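Local coordinates for protein CRISPR-associated endonuclease Cas1 (Thermotoga maritima, PDB 4XTK) that probably acts as a metal-dependent double-stranded DNA endonuclease in the CRISPR adaptive immune system, working as a homodimer that assembles with Cas2, at residues Q96-H99 and E104-M107; Y219-N224 and L230-A235. One frame throughout, in Å; residues are numbered along the deposited sequence.

Interaction 1. Residues Q96-H99 and E104-M107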
loop_
_atom_site.group_PDB
_atom_site.type_symbol
_atom_site.label_atom_id
_atom_site.label_comp_id
_atom_site.label_asym_id
_atom_site.label_seq_id
_atom_site.Cartn_x
_atom_site.Cartn_y
_atom_site.Cartn_z
ATOM N N GLN E 96 -14.061 2.366 -4.908
ATOM C CA GLN E 96 -13.553 2.473 -6.271
ATOM C C GLN E 96 -13.931 1.274 -7.138
ATOM O O GLN E 96 -14.369 1.444 -8.274
ATOM C CB GLN E 96 -12.026 2.642 -6.263
ATOM C CG GLN E 96 -11.564 4.054 -5.912
ATOM C CD GLN E 96 -10.059 4.210 -5.917
ATOM O OE1 GLN E 96 -9.428 4.272 -4.862
ATOM N NE2 GLN E 96 -9.475 4.291 -7.107
ATOM N N ALA E 97 -13.745 0.065 -6.610
ATOM C CA ALA E 97 -14.109 -1.147 -7.340
ATOM C C ALA E 97 -15.598 -1.130 -7.591
ATOM O O ALA E 97 -16.076 -1.416 -8.706
ATOM C CB ALA E 97 -13.713 -2.381 -6.577
ATOM N N GLU E 98 -16.332 -0.761 -6.548
ATOM C CA GLU E 98 -17.767 -0.616 -6.676
ATOM C C GLU E 98 -18.130 0.426 -7.759
ATOM O O GLU E 98 -19.059 0.171 -8.522
ATOM C CB GLU E 98 -18.395 -0.248 -5.335
ATOM C CG GLU E 98 -19.839 0.228 -5.411
ATOM C CD GLU E 98 -20.286 0.947 -4.150
ATOM O OE1 GLU E 98 -19.778 0.613 -3.058
ATOM O OE2 GLU E 98 -21.129 1.864 -4.259
ATOM N N HIS E 99 -17.433 1.558 -7.922
ATOM C CA HIS E 99 -17.950 2.379 -9.014
ATOM C C HIS E 99 -17.352 1.944 -10.354
ATOM O O HIS E 99 -17.770 2.442 -11.399
ATOM C CB HIS E 99 -17.752 3.892 -8.859
ATOM C CG HIS E 99 -18.289 4.453 -7.588
ATOM N ND1 HIS E 99 -19.303 3.845 -6.874
ATOM C CD2 HIS E 99 -18.230 5.726 -7.105
ATOM C CE1 HIS E 99 -19.644 4.613 -5.863
ATOM N NE2 HIS E 99 -19.014 5.774 -5.993
ATOM N N GLU E 104 -22.919 2.161 -14.820
ATOM C CA GLU E 104 -23.558 3.465 -14.690
ATOM C C GLU E 104 -22.687 4.418 -13.879
ATOM O O GLU E 104 -22.510 5.585 -14.237
ATOM C CB GLU E 104 -24.930 3.320 -14.036
ATOM C CG GLU E 104 -25.953 4.334 -14.509
ATOM C CD GLU E 104 -27.348 3.750 -14.578
ATOM O OE1 GLU E 104 -27.569 2.679 -13.972
ATOM O OE2 GLU E 104 -28.216 4.358 -15.238
ATOM N N LYS E 105 -22.145 3.906 -12.783
ATOM C CA LYS E 105 -21.282 4.698 -11.924
ATOM C C LYS E 105 -19.952 4.988 -12.604
ATOM O O LYS E 105 -19.412 6.087 -12.483
ATOM C CB LYS E 105 -21.065 3.986 -10.588
ATOM C CG LYS E 105 -22.336 3.889 -9.766
ATOM C CD LYS E 105 -22.061 3.445 -8.340
ATOM C CE LYS E 105 -23.336 3.498 -7.509
ATOM N NZ LYS E 105 -23.301 2.539 -6.371
ATOM N N ARG E 106 -19.434 3.999 -13.326
ATOM C CA ARG E 106 -18.191 4.172 -14.057
ATOM C C ARG E 106 -18.373 5.203 -15.157
ATOM O O ARG E 106 -17.503 6.037 -15.383
ATOM C CB ARG E 106 -17.712 2.847 -14.651
ATOM C CG ARG E 106 -16.385 2.977 -15.370
ATOM C CD ARG E 106 -15.947 1.679 -16.013
ATOM N NE ARG E 106 -14.809 1.890 -16.903
ATOM C CZ ARG E 106 -14.400 1.014 -17.815
ATOM N NH1 ARG E 106 -15.040 -0.138 -17.963
ATOM N NH2 ARG E 106 -13.357 1.291 -18.583
ATOM N N MET E 107 -19.517 5.142 -15.832
ATOM C CA MET E 107 -19.814 6.067 -16.914
ATOM C C MET E 107 -19.866 7.492 -16.400
ATOM O O MET E 107 -19.342 8.412 -17.023
ATOM C CB MET E 107 -21.143 5.719 -17.592
ATOM C CG MET E 107 -21.021 4.973 -18.915
ATOM S SD MET E 107 -19.997 5.797 -20.152
ATOM C CE MET E 107 -20.518 7.483 -19.957
#

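Interaction 2. Residues Y219-N224 and L230-A235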
loop_
_atom_site.group_PDB
_atom_site.type_symbol
_atom_site.label_atom_id
_atom_site.label_comp_id
_atom_site.label_asym_id
_atom_site.label_seq_id
_atom_site.Cartn_x
_atom_site.Cartn_y
_atom_site.Cartn_z
ATOM N N TYR E 219 -11.041 4.835 -14.569
ATOM C CA TYR E 219 -12.430 4.855 -15.021
ATOM C C TYR E 219 -12.555 5.089 -16.522
ATOM O O TYR E 219 -13.137 4.260 -17.237
ATOM C CB TYR E 219 -13.215 5.893 -14.219
ATOM C CG TYR E 219 -13.245 5.484 -12.770
ATOM C CD1 TYR E 219 -14.094 4.470 -12.339
ATOM C CD2 TYR E 219 -12.370 6.048 -11.847
ATOM C CE1 TYR E 219 -14.102 4.054 -11.022
ATOM C CE2 TYR E 219 -12.374 5.642 -10.526
ATOM C CZ TYR E 219 -13.242 4.645 -10.120
ATOM O OH TYR E 219 -13.244 4.239 -8.811
ATOM N N LEU E 220 -12.056 6.228 -16.994
ATOM C CA LEU E 220 -11.972 6.472 -18.431
ATOM C C LEU E 220 -11.072 5.421 -19.087
ATOM O O LEU E 220 -11.428 4.829 -20.107
ATOM C CB LEU E 220 -11.452 7.882 -18.722
ATOM C CG LEU E 220 -11.432 8.224 -20.216
ATOM C CD1 LEU E 220 -12.821 8.047 -20.815
ATOM C CD2 LEU E 220 -10.868 9.622 -20.497
ATOM N N HIS E 221 -9.904 5.197 -18.496
ATOM C CA HIS E 221 -9.034 4.105 -18.915
ATOM C C HIS E 221 -9.513 2.790 -18.323
ATOM O O HIS E 221 -9.980 2.739 -17.185
ATOM C CB HIS E 221 -7.588 4.373 -18.503
ATOM C CG HIS E 221 -6.984 5.558 -19.183
ATOM N ND1 HIS E 221 -7.310 6.854 -18.852
ATOM C CD2 HIS E 221 -6.093 5.645 -20.205
ATOM C CE1 HIS E 221 -6.637 7.691 -19.624
ATOM N NE2 HIS E 221 -5.897 6.977 -20.456
ATOM N N GLU E 222 -9.404 1.725 -19.106
ATOM C CA GLU E 222 -9.758 0.400 -18.627
ATOM C C GLU E 222 -8.840 0.005 -17.470
ATOM O O GLU E 222 -7.631 0.215 -17.535
ATOM C CB GLU E 222 -9.663 -0.620 -19.767
ATOM C CG GLU E 222 -10.354 -1.941 -19.481
ATOM C CD GLU E 222 -10.019 -3.019 -20.501
ATOM O OE1 GLU E 222 -9.227 -3.925 -20.169
ATOM O OE2 GLU E 222 -10.547 -2.961 -21.632
ATOM N N THR E 223 -9.398 -0.584 -16.421
ATOM C CA THR E 223 -8.532 -1.070 -15.364
ATOM C C THR E 223 -8.156 -2.484 -15.773
ATOM O O THR E 223 -8.967 -3.404 -15.737
ATOM C CB THR E 223 -9.205 -1.050 -13.973
ATOM O OG1 THR E 223 -9.538 0.298 -13.622
ATOM C CG2 THR E 223 -8.268 -1.619 -12.902
ATOM N N ASN E 224 -6.890 -2.625 -16.142
ATOM C CA ASN E 224 -6.349 -3.817 -16.771
ATOM C C ASN E 224 -4.987 -4.045 -16.138
ATOM O O ASN E 224 -4.733 -3.543 -15.048
ATOM C CB ASN E 224 -6.268 -3.693 -18.300
ATOM C CG ASN E 224 -5.503 -2.472 -18.761
ATOM O OD1 ASN E 224 -4.735 -1.883 -18.008
ATOM N ND2 ASN E 224 -5.709 -2.091 -20.015
ATOM N N LEU E 230 -5.813 5.388 -12.782
ATOM C CA LEU E 230 -6.391 6.613 -12.243
ATOM C C LEU E 230 -5.549 7.870 -12.519
ATOM O O LEU E 230 -6.102 8.939 -12.793
ATOM C CB LEU E 230 -6.619 6.458 -10.737
ATOM C CG LEU E 230 -7.370 7.633 -10.114
ATOM C CD1 LEU E 230 -8.706 7.822 -10.808
ATOM C CD2 LEU E 230 -7.540 7.469 -8.603
ATOM N N ASN E 231 -4.225 7.757 -12.450
ATOM C CA ASN E 231 -3.370 8.913 -12.731
ATOM C C ASN E 231 -3.492 9.343 -14.190
ATOM O O ASN E 231 -3.477 10.538 -14.497
ATOM C CB ASN E 231 -1.910 8.617 -12.391
ATOM C CG ASN E 231 -1.352 7.492 -13.215
ATOM O OD1 ASN E 231 -2.056 6.524 -13.504
ATOM N ND2 ASN E 231 -0.088 7.605 -13.604
ATOM N N LEU E 232 -3.623 8.365 -15.083
ATOM C CA LEU E 232 -3.854 8.661 -16.493
ATOM C C LEU E 232 -5.177 9.414 -16.701
ATOM O O LEU E 232 -5.238 10.383 -17.455
ATOM C CB LEU E 232 -3.847 7.375 -17.309
ATOM C CG LEU E 232 -2.581 6.525 -17.235
ATOM C CD1 LEU E 232 -2.710 5.334 -18.181
ATOM C CD2 LEU E 232 -1.334 7.352 -17.556
ATOM N N ASP E 233 -6.229 8.968 -16.020
ATOM C CA ASP E 233 -7.531 9.627 -16.082
ATOM C C ASP E 233 -7.454 11.112 -15.705
ATOM O O ASP E 233 -7.868 11.989 -16.469
ATOM C CB ASP E 233 -8.523 8.918 -15.156
ATOM C CG ASP E 233 -9.166 7.707 -15.798
ATOM O OD1 ASP E 233 -8.681 7.251 -16.856
ATOM O OD2 ASP E 233 -10.158 7.206 -15.231
ATOM N N ILE E 234 -6.917 11.386 -14.520
ATOM C CA ILE E 234 -6.864 12.748 -14.004
ATOM C C ILE E 234 -5.936 13.643 -14.843
ATOM O O ILE E 234 -6.259 14.805 -15.107
ATOM C CB ILE E 234 -6.421 12.744 -12.518
ATOM C CG1 ILE E 234 -7.402 11.916 -11.689
ATOM C CG2 ILE E 234 -6.358 14.153 -11.955
ATOM C CD1 ILE E 234 -8.825 12.457 -11.712
ATOM N N ALA E 235 -4.807 13.093 -15.288
ATOM C CA ALA E 235 -3.859 13.836 -16.122
ATOM C C ALA E 235 -4.495 14.407 -17.394
ATOM O O ALA E 235 -4.007 15.393 -17.944
ATOM C CB ALA E 235 -2.680 12.952 -16.492
#

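Interaction 1. Residues Q96-H99 and E104-M107
Glu98 and Lys105 supply the ionic part of this contact, a salt bridge with Lys105 NZ 3.1 Å from Glu98 OE2. The ammonium comes to the anti side of that oxygen, 16° out of the carboxylate plane, so only one carboxylate oxygen is engaged across the segments. Glu98 reaches it with CG anti to its own N (chi1 167°) and the rest of its chain extended. The other oxygen, OE1, faces Lys95 in a long, weak ion pair.

Packing is the second kind. The aliphatic chain of Lys105 leaves CB next to CB of His99, 3.7 Å away, and then runs obliquely past the imidazole: its CD lies beside the ND1–CE1 bond, with CD to CE1 at 3.7 Å. With chi1 at -67° and the outer torsions extended, the lysine passes the ring before its tip meets Glu98. The imidazole thus lies beside a paired lysine and glutamate, whose opposite charges would probably largely offset each other there.

Backbone proximity makes up the third. The carbonyl of His99 faces the start of the next helix, and His99 O lies 3.3 Å from Arg106 CB; the guanidinium of Arg106 leads away to the carbonyl of Tyr219. Asn102, between the segments, accepts the backbone N of Lys105 through OD1. Ala97 packs on Ala97 of the second subunit, placing the corner at the dimer interface. The pattern is that of two consecutive helices meeting at a short break around Asn102, with helix 93-101 running into the long helix 103-127 in the helical part of Cas1.

Interaction 2. Residues Y219-N224 and L230-A235
Asp233 meets three consecutive residues of the loop, Tyr219, Leu220 and His221, and its carboxylate takes all four hydrogen bonds that cross the contact. From CB, the side chain turns with CG anti to its own carbonyl carbon (chi1 -84°), which brings the carboxylate out from helix 230-252 to the backbone of 219-221. CG lies 3.5 Å from the backbone N of Leu220. At the tip the two oxygens divide the work. Tyr219 N lies 2.6 Å from Asp233 OD2. Leu220 N lies 2.8 Å from Asp233 OD2; both donors arrive on the syn side of that oxygen, but from opposite faces of the carboxylate plane. OD1 turns its syn lone pair to the backbone N of His221, 2.9 Å away, and also accepts the imidazole ND1 at 2.5 Å in a nearly straight bond (164°). Four donors therefore hold one buried carboxylate, and a length that short carries no separate weight at 2.70 Å resolution.

The ring of His221 is fixed in two ways. Asp233 sits at its edge, the ring and carboxylate planes 38° apart, while Leu232 covers one face: its CB stands 3.7 Å from the ring centroid, almost on the normal, a CH-pi contact. At the other end of the contact, CD1 of Leu230 meets the edge of the Tyr219 ring at CD2, 4.2 Å apart, and Leu230 packs in turn on Ile208 of helix 188-208.

By similarity His221 is a manganese ligand together with Glu155 and Glu236. Its hydrogen bond to Asp233 is thus consistent with a second-shell carboxylate orienting a first-shell histidine, a His-carboxylate pair at the Cas1 metal site.

In the fold
Tyr219 links the two contacts, whose centres are 12 Å apart and which follow one another along the chain. Its carbonyl O takes a probable hydrogen bond from Arg106 NE (2.9 Å), and its OH lies 3.1 Å from Gln96 O, another probable hydrogen bond, so the loop of interaction 2 touches both helices of interaction 1. Arg106 NH2 also packs 3.7 Å from CA of Glu222. Interaction 2 contains the predicted manganese ligand His221; the side chains of His221 and Glu236 come within about 3 Å at their nearest atoms. Interaction 1 lies farther out: the Arg106 side chain is about 7 Å from that of His221 and about 12 Å from that of Glu155. Both contacts touch the second subunit.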